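Long-range contacts in probable M18-family aminopeptidase 1 (Thermotoga maritima, PDB 2GLF), which probably removes amino-terminal residues from peptides as a metal-dependent exopeptidase of the M18 family, with zinc as its likely cofactor: residues A[32-40]-A[66-74]; A[246-254]-A[322-330]. One frame throughout, in Å; residues are numbered along the deposited sequence.

Interaction 1 (A[32-40]-A[66-74]); sequences TERMTVKEI and AVNRGKAIA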
loop_
_atom_site.group_PDB
_atom_site.type_symbol
_atom_site.label_atom_id
_atom_site.label_comp_id
_atom_site.label_asym_id
_atom_site.label_seq_id
_atom_site.Cartn_x
_atom_site.Cartn_y
_atom_site.Cartn_z
ATOM N N THR A 32 -36.633 28.620 9.397
ATOM C CA THR A 32 -37.170 27.418 8.776
ATOM C C THR A 32 -38.107 27.829 7.654
ATOM O O THR A 32 -38.533 28.983 7.603
ATOM C CB THR A 32 -37.930 26.581 9.805
ATOM O OG1 THR A 32 -39.118 27.273 10.204
ATOM C CG2 THR A 32 -37.059 26.359 11.033
ATOM N N GLU A 33 -38.432 26.896 6.759
ATOM C CA GLU A 33 -39.306 27.217 5.635
ATOM C C GLU A 33 -40.724 27.557 6.082
ATOM O O GLU A 33 -41.386 28.389 5.472
ATOM C CB GLU A 33 -39.326 26.076 4.602
ATOM C CG GLU A 33 -40.094 24.837 5.011
ATOM C CD GLU A 33 -39.391 24.038 6.086
ATOM O OE1 GLU A 33 -39.984 23.053 6.581
ATOM O OE2 GLU A 33 -38.241 24.388 6.433
ATOM N N ARG A 34 -41.189 26.923 7.153
ATOM C CA ARG A 34 -42.530 27.209 7.648
ATOM C C ARG A 34 -42.546 28.622 8.221
ATOM O O ARG A 34 -43.559 29.320 8.153
ATOM C CB ARG A 34 -42.937 26.203 8.729
ATOM C CG ARG A 34 -42.794 24.758 8.291
ATOM C CD ARG A 34 -43.068 23.794 9.434
ATOM N NE ARG A 34 -44.491 23.530 9.570
ATOM C CZ ARG A 34 -45.081 22.414 9.163
ATOM N NH1 ARG A 34 -44.366 21.451 8.602
ATOM N NH2 ARG A 34 -46.390 22.273 9.306
HETATM N N MSE A 35 -41.416 29.045 8.774
HETATM C CA MSE A 35 -41.302 30.373 9.358
HETATM C C MSE A 35 -41.179 31.446 8.289
HETATM O O MSE A 35 -41.768 32.524 8.408
HETATM C CB MSE A 35 -40.087 30.441 10.288
HETATM C CG MSE A 35 -40.426 30.374 11.765
HETATM SE SE MSE A 35 -38.873 30.043 12.880
HETATM C CE MSE A 35 -39.088 28.138 13.003
ATOM N N THR A 36 -40.408 31.163 7.246
ATOM C CA THR A 36 -40.225 32.138 6.177
ATOM C C THR A 36 -41.561 32.386 5.503
ATOM O O THR A 36 -41.922 33.529 5.246
ATOM C CB THR A 36 -39.209 31.654 5.131
ATOM O OG1 THR A 36 -38.061 31.118 5.803
ATOM C CG2 THR A 36 -38.763 32.819 4.246
ATOM N N VAL A 37 -42.304 31.318 5.228
ATOM C CA VAL A 37 -43.608 31.477 4.601
ATOM C C VAL A 37 -44.468 32.405 5.455
ATOM O O VAL A 37 -45.017 33.384 4.952
ATOM C CB VAL A 37 -44.328 30.117 4.417
ATOM C CG1 VAL A 37 -45.823 30.337 4.153
ATOM C CG2 VAL A 37 -43.708 29.364 3.240
ATOM N N LYS A 38 -44.563 32.105 6.747
ATOM C CA LYS A 38 -45.352 32.924 7.666
ATOM C C LYS A 38 -44.954 34.395 7.592
ATOM O O LYS A 38 -45.809 35.282 7.570
ATOM C CB LYS A 38 -45.176 32.442 9.109
ATOM C CG LYS A 38 -45.768 33.398 10.126
ATOM C CD LYS A 38 -45.302 33.101 11.537
ATOM C CE LYS A 38 -45.628 34.262 12.469
ATOM N NZ LYS A 38 -45.011 35.542 12.000
ATOM N N GLU A 39 -43.653 34.647 7.554
ATOM C CA GLU A 39 -43.140 36.002 7.502
ATOM C C GLU A 39 -43.426 36.654 6.147
ATOM O O GLU A 39 -43.685 37.857 6.070
ATOM C CB GLU A 39 -41.639 35.981 7.798
ATOM C CG GLU A 39 -41.028 37.336 8.088
ATOM C CD GLU A 39 -41.895 38.190 8.990
ATOM O OE1 GLU A 39 -42.616 37.627 9.845
ATOM O OE2 GLU A 39 -41.844 39.429 8.847
ATOM N N ILE A 40 -43.392 35.857 5.083
ATOM C CA ILE A 40 -43.650 36.365 3.738
ATOM C C ILE A 40 -45.136 36.657 3.561
ATOM O O ILE A 40 -45.514 37.643 2.929
ATOM C CB ILE A 40 -43.182 35.351 2.660
ATOM C CG1 ILE A 40 -41.670 35.157 2.771
ATOM C CG2 ILE A 40 -43.514 35.861 1.254
ATOM C CD1 ILE A 40 -41.123 34.099 1.837
ATOM N N ALA A 66 -50.617 32.361 -3.299
ATOM C CA ALA A 66 -51.110 31.054 -2.916
ATOM C C ALA A 66 -50.076 30.397 -2.015
ATOM O O ALA A 66 -48.890 30.356 -2.347
ATOM C CB ALA A 66 -51.340 30.206 -4.148
ATOM N N VAL A 67 -50.523 29.911 -0.862
ATOM C CA VAL A 67 -49.639 29.230 0.074
ATOM C C VAL A 67 -49.835 27.753 -0.221
ATOM O O VAL A 67 -50.966 27.283 -0.223
ATOM C CB VAL A 67 -50.053 29.503 1.532
ATOM C CG1 VAL A 67 -49.086 28.816 2.491
ATOM C CG2 VAL A 67 -50.091 30.997 1.784
ATOM N N ASN A 68 -48.760 27.020 -0.489
ATOM C CA ASN A 68 -48.902 25.598 -0.785
ATOM C C ASN A 68 -49.342 24.829 0.456
ATOM O O ASN A 68 -50.535 24.591 0.646
ATOM C CB ASN A 68 -47.595 25.020 -1.334
ATOM C CG ASN A 68 -47.749 23.585 -1.814
ATOM O OD1 ASN A 68 -46.968 23.104 -2.637
ATOM N ND2 ASN A 68 -48.753 22.891 -1.294
ATOM N N ARG A 69 -48.398 24.429 1.300
ATOM C CA ARG A 69 -48.780 23.704 2.506
ATOM C C ARG A 69 -48.095 24.289 3.730
ATOM O O ARG A 69 -47.719 23.567 4.662
ATOM C CB ARG A 69 -48.447 22.217 2.374
ATOM C CG ARG A 69 -49.389 21.438 1.454
ATOM C CD ARG A 69 -48.998 19.970 1.422
ATOM N NE ARG A 69 -49.903 19.120 0.645
ATOM C CZ ARG A 69 -50.136 19.247 -0.659
ATOM N NH1 ARG A 69 -49.540 20.203 -1.362
ATOM N NH2 ARG A 69 -50.949 18.398 -1.267
ATOM N N GLY A 70 -47.953 25.612 3.724
ATOM C CA GLY A 70 -47.307 26.287 4.832
ATOM C C GLY A 70 -45.809 26.175 4.670
ATOM O O GLY A 70 -45.053 26.526 5.572
ATOM N N LYS A 71 -45.382 25.689 3.509
ATOM C CA LYS A 71 -43.965 25.521 3.224
ATOM C C LYS A 71 -43.579 26.125 1.880
ATOM O O LYS A 71 -42.405 26.225 1.551
ATOM C CB LYS A 71 -43.601 24.036 3.242
ATOM C CG LYS A 71 -43.831 23.358 4.576
ATOM C CD LYS A 71 -43.505 21.882 4.488
ATOM C CE LYS A 71 -43.706 21.202 5.823
ATOM N NZ LYS A 71 -43.370 19.749 5.781
ATOM N N ALA A 72 -44.571 26.521 1.099
ATOM C CA ALA A 72 -44.304 27.121 -0.198
ATOM C C ALA A 72 -45.324 28.221 -0.421
ATOM O O ALA A 72 -46.430 28.168 0.114
ATOM C CB ALA A 72 -44.408 26.075 -1.286
ATOM N N ILE A 73 -44.968 29.227 -1.203
ATOM C CA ILE A 73 -45.903 30.307 -1.439
ATOM C C ILE A 73 -45.551 31.099 -2.691
ATOM O O ILE A 73 -44.425 31.568 -2.857
ATOM C CB ILE A 73 -45.957 31.238 -0.208
ATOM C CG1 ILE A 73 -47.033 32.303 -0.397
ATOM C CG2 ILE A 73 -44.593 31.867 0.028
ATOM C CD1 ILE A 73 -47.188 33.221 0.797
ATOM N N ALA A 74 -46.525 31.222 -3.581
ATOM C CA ALA A 74 -46.344 31.958 -4.821
ATOM C C ALA A 74 -47.143 33.260 -4.739
ATOM O O ALA A 74 -48.298 33.267 -4.321
ATOM C CB ALA A 74 -46.817 31.114 -5.997
HETATM O O HOH W 1 -40.450 20.675 4.450
HETATM O O HOH W 2 -45.834 27.776 7.841
#
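The first turn of the helix that begins at Glu33 rests on the turn of a beta hairpin, the backbones coming nearest at Arg34 and Lys71, whose CA atoms are 4.9 Å apart. The hairpin is closed by the hydrogen-bonded pair Ala66 and Ala74, and residues 68-72 make its turn; there Gly70 has a positive phi of 81°, a conformation that suits glycine. Its carbonyl faces the helix: Arg34 CA lies 3.3 Å from Gly70 O in a CA-H...O contact, and a water donates to both Arg34 O and Gly70 O, so the two backbones are joined through solvent. Val37 is the apolar wedge. With CG1 anti to the backbone N (chi1 163°), its two methyls diverge: CG1 meets Val67 CG1 at 4.0 Å, while CG2 sits over the backbone of Lys71, 3.5 Å from its carbonyl carbon, and reaches Ile73 CG2. One turn on, Ile40 CG2 adds a contact with Ile73 CG2; the branch at CB of each residue gives helix and strand a methyl to meet on. Lys71, extended beyond CG, runs alongside Glu33 and Arg34, pointing the same way as both; Lys71 CB packs 4.0 Å from Glu33 CG. Although Arg34 and Lys71 carry like charges, Glu224 forms salt bridges with both. Beyond it, Arg34 pairs with Glu371 and Lys71 bonds to His369, both of the second subunit. The apolar part is a helix packed on a hairpin near one edge of the mixed sheet of an M18 alpha/beta domain, and its charged rim belongs to a subunit interface.

Interaction 2 (A[246-254]-A[322-330]); sequences YGQDDRICA and VISGDVCAA. With MN (manganese (II) ion), chain E; MN (manganese (II) ion), chain F.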
loop_
_atom_site.group_PDB
_atom_site.type_symbol
_atom_site.label_atom_id
_atom_site.label_comp_id
_atom_site.label_asym_id
_atom_site.label_seq_id
_atom_site.Cartn_x
_atom_site.Cartn_y
_atom_site.Cartn_z
ATOM N N TYR A 246 -27.277 32.662 9.218
ATOM C CA TYR A 246 -27.608 31.307 8.832
ATOM C C TYR A 246 -28.743 31.291 7.829
ATOM O O TYR A 246 -29.691 32.072 7.930
ATOM C CB TYR A 246 -28.039 30.490 10.046
ATOM C CG TYR A 246 -28.832 29.258 9.681
ATOM C CD1 TYR A 246 -28.200 28.121 9.194
ATOM C CD2 TYR A 246 -30.219 29.249 9.783
ATOM C CE1 TYR A 246 -28.923 27.007 8.818
ATOM C CE2 TYR A 246 -30.955 28.141 9.406
ATOM C CZ TYR A 246 -30.300 27.019 8.924
ATOM O OH TYR A 246 -31.023 25.897 8.567
ATOM N N GLY A 247 -28.637 30.385 6.864
ATOM C CA GLY A 247 -29.682 30.224 5.876
ATOM C C GLY A 247 -29.728 31.285 4.815
ATOM O O GLY A 247 -30.736 31.414 4.116
ATOM N N GLN A 248 -28.660 32.058 4.685
ATOM C CA GLN A 248 -28.652 33.076 3.653
ATOM C C GLN A 248 -28.766 32.379 2.312
ATOM O O GLN A 248 -29.141 32.998 1.314
ATOM C CB GLN A 248 -27.379 33.914 3.712
ATOM C CG GLN A 248 -27.507 35.086 4.657
ATOM C CD GLN A 248 -26.303 35.987 4.633
ATOM O OE1 GLN A 248 -25.216 35.603 5.066
ATOM N NE2 GLN A 248 -26.486 37.199 4.118
ATOM N N ASP A 249 -28.457 31.081 2.293
ATOM C CA ASP A 249 -28.558 30.330 1.055
ATOM C C ASP A 249 -30.004 30.378 0.601
ATOM O O ASP A 249 -30.847 29.582 1.021
ATOM C CB ASP A 249 -28.132 28.876 1.213
ATOM C CG ASP A 249 -28.065 28.139 -0.133
ATOM O OD1 ASP A 249 -28.918 28.397 -1.012
ATOM O OD2 ASP A 249 -27.172 27.282 -0.310
ATOM N N ASP A 250 -30.248 31.373 -0.243
ATOM C CA ASP A 250 -31.511 31.672 -0.884
ATOM C C ASP A 250 -32.599 32.437 -0.173
ATOM O O ASP A 250 -33.543 32.882 -0.823
ATOM C CB ASP A 250 -32.095 30.427 -1.510
ATOM C CG ASP A 250 -32.458 30.665 -2.942
ATOM O OD1 ASP A 250 -31.651 31.323 -3.633
ATOM O OD2 ASP A 250 -33.534 30.214 -3.377
ATOM N N ARG A 251 -32.510 32.599 1.140
ATOM C CA ARG A 251 -33.536 33.410 1.783
ATOM C C ARG A 251 -33.099 34.831 1.449
ATOM O O ARG A 251 -33.875 35.779 1.550
ATOM C CB ARG A 251 -33.590 33.184 3.301
ATOM C CG ARG A 251 -33.927 31.748 3.669
ATOM C CD ARG A 251 -34.684 31.625 4.975
ATOM N NE ARG A 251 -35.159 30.255 5.142
ATOM C CZ ARG A 251 -34.504 29.304 5.795
ATOM N NH1 ARG A 251 -33.338 29.570 6.361
ATOM N NH2 ARG A 251 -35.002 28.079 5.863
ATOM N N ILE A 252 -31.843 34.958 1.019
ATOM C CA ILE A 252 -31.300 36.249 0.638
ATOM C C ILE A 252 -31.878 36.589 -0.723
ATOM O O ILE A 252 -32.052 37.754 -1.061
ATOM C CB ILE A 252 -29.760 36.228 0.536
ATOM C CG1 ILE A 252 -29.234 37.666 0.458
ATOM C CG2 ILE A 252 -29.325 35.456 -0.701
ATOM C CD1 ILE A 252 -27.733 37.782 0.615
ATOM N N CYS A 253 -32.171 35.564 -1.511
ATOM C CA CYS A 253 -32.758 35.783 -2.817
ATOM C C CYS A 253 -34.261 35.879 -2.673
ATOM O O CYS A 253 -34.930 36.532 -3.469
ATOM C CB CYS A 253 -32.397 34.650 -3.760
ATOM S SG CYS A 253 -30.791 34.891 -4.460
ATOM N N ALA A 254 -34.784 35.225 -1.643
ATOM C CA ALA A 254 -36.211 35.250 -1.377
ATOM C C ALA A 254 -36.602 36.646 -0.918
ATOM O O ALA A 254 -37.619 37.190 -1.342
ATOM C CB ALA A 254 -36.558 34.236 -0.307
ATOM N N VAL A 322 -38.054 33.724 -16.749
ATOM C CA VAL A 322 -37.848 33.262 -15.384
ATOM C C VAL A 322 -36.422 33.530 -14.929
ATOM O O VAL A 322 -35.458 33.209 -15.621
ATOM C CB VAL A 322 -38.149 31.742 -15.241
ATOM C CG1 VAL A 322 -37.846 31.278 -13.828
ATOM C CG2 VAL A 322 -39.602 31.460 -15.574
ATOM N N ILE A 323 -36.304 34.157 -13.769
ATOM C CA ILE A 323 -35.009 34.445 -13.180
ATOM C C ILE A 323 -34.897 33.481 -12.009
ATOM O O ILE A 323 -35.691 33.541 -11.066
ATOM C CB ILE A 323 -34.924 35.876 -12.618
ATOM C CG1 ILE A 323 -35.222 36.897 -13.717
ATOM C CG2 ILE A 323 -33.537 36.105 -12.000
ATOM C CD1 ILE A 323 -34.205 36.929 -14.800
ATOM N N SER A 324 -33.933 32.573 -12.094
ATOM C CA SER A 324 -33.686 31.601 -11.039
ATOM C C SER A 324 -32.854 32.310 -9.968
ATOM O O SER A 324 -31.647 32.487 -10.127
ATOM C CB SER A 324 -32.911 30.414 -11.611
ATOM O OG SER A 324 -32.647 29.446 -10.614
ATOM N N GLY A 325 -33.502 32.725 -8.885
ATOM C CA GLY A 325 -32.789 33.428 -7.833
ATOM C C GLY A 325 -32.117 32.551 -6.790
ATOM O O GLY A 325 -32.758 32.114 -5.833
ATOM N N ASP A 326 -30.824 32.291 -6.974
ATOM C CA ASP A 326 -30.057 31.482 -6.035
ATOM C C ASP A 326 -28.635 32.040 -5.946
ATOM O O ASP A 326 -28.178 32.744 -6.842
ATOM C CB ASP A 326 -30.043 30.016 -6.475
ATOM C CG ASP A 326 -29.835 29.058 -5.310
ATOM O OD1 ASP A 326 -30.031 27.842 -5.495
ATOM O OD2 ASP A 326 -29.478 29.516 -4.208
ATOM N N VAL A 327 -27.944 31.723 -4.859
ATOM C CA VAL A 327 -26.593 32.220 -4.611
ATOM C C VAL A 327 -25.481 31.427 -5.282
ATOM O O VAL A 327 -25.627 30.240 -5.560
ATOM C CB VAL A 327 -26.291 32.219 -3.105
ATOM C CG1 VAL A 327 -27.313 33.065 -2.353
ATOM C CG2 VAL A 327 -26.310 30.787 -2.591
ATOM N N CYS A 328 -24.365 32.097 -5.535
ATOM C CA CYS A 328 -23.206 31.447 -6.130
ATOM C C CYS A 328 -22.087 31.563 -5.102
ATOM O O CYS A 328 -22.288 32.126 -4.022
ATOM C CB CYS A 328 -22.801 32.125 -7.441
ATOM S SG CYS A 328 -22.467 33.890 -7.278
ATOM N N ALA A 329 -20.912 31.035 -5.431
ATOM C CA ALA A 329 -19.786 31.062 -4.510
ATOM C C ALA A 329 -18.795 32.151 -4.865
ATOM O O ALA A 329 -18.331 32.225 -5.993
ATOM C CB ALA A 329 -19.096 29.710 -4.513
ATOM N N ALA A 330 -18.483 33.006 -3.900
ATOM C CA ALA A 330 -17.523 34.081 -4.113
ATOM C C ALA A 330 -16.138 33.483 -3.868
ATOM O O ALA A 330 -16.036 32.396 -3.295
ATOM C CB ALA A 330 -17.791 35.211 -3.142
HETATM MN MN MN E . -29.457 27.422 -3.042
HETATM MN MN MN F . -27.948 25.144 -1.115
HETATM O O HOH W 3 -27.252 28.120 -3.514
#
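Asp249 and Asp326 turn their carboxylates onto one manganese ion, forming part of the two-metal centre characteristic of the zinc exopeptidase clan. Asp249 has CG anti to its backbone N (chi1 -172°), which carries the carboxylate out between the ions: OD1 binds the first at 2.3 Å and OD2 the second at 2.4 Å, the bridging role for which a short, two-oxygen side chain is fitted. Asp326 grips the first ion with both oxygens, OD2 at 2.4 Å. His92 completes the protein ligands of this ion; Glu279 and His425 join Asp249 at the other. Asp250 stands behind them, crossing Asp326 at about a right angle, with the two carboxylate planes 52° apart. Its OD2 accepts a hydrogen bond from the backbone N of His92, making it a second-shell residue to a metal ligand. Replacing Asp250 by an alanine is likely to leave His92 N without its acceptor and to open a gap beside the Asp326 carboxylate. Below the charged layer, Cys253 CB faces the backbone of Gly325, 3.3 Å from Gly325 O, where a CB on the glycine would point at the cysteine. Val327 spreads its methyls: CG1 meets Ile252 CG2 crosswise, and CG2 lies 3.9 Å from Asp249 OD1. Val327 N in turn donates to Asp326 OD2 over 2.8 Å, arriving on the anti side of that oxygen and 30° out of the carboxylate plane.

How the interactions relate
Both contacts pack a helix start against the same mixed sheet, with centres 16 Å apart. Strands 270-275 and 87-92 lie between the hairpin strand of interaction 1 and strand 321-329 of interaction 2, and His92, at the end of strand 87-92, is a ligand of the manganese site. Only interaction 2 supplies metal ligands; the side chain of Glu33 in interaction 1 stays about 13 Å from a manganese ion and about 8 Å from the side chain of His92. The two helices meet directly through Arg251, whose NE packs 3.1 Å from Thr36 OG1 and whose NH2 is 3.6 Å from Thr32 C, placing the first helix start beside the metal-bearing one.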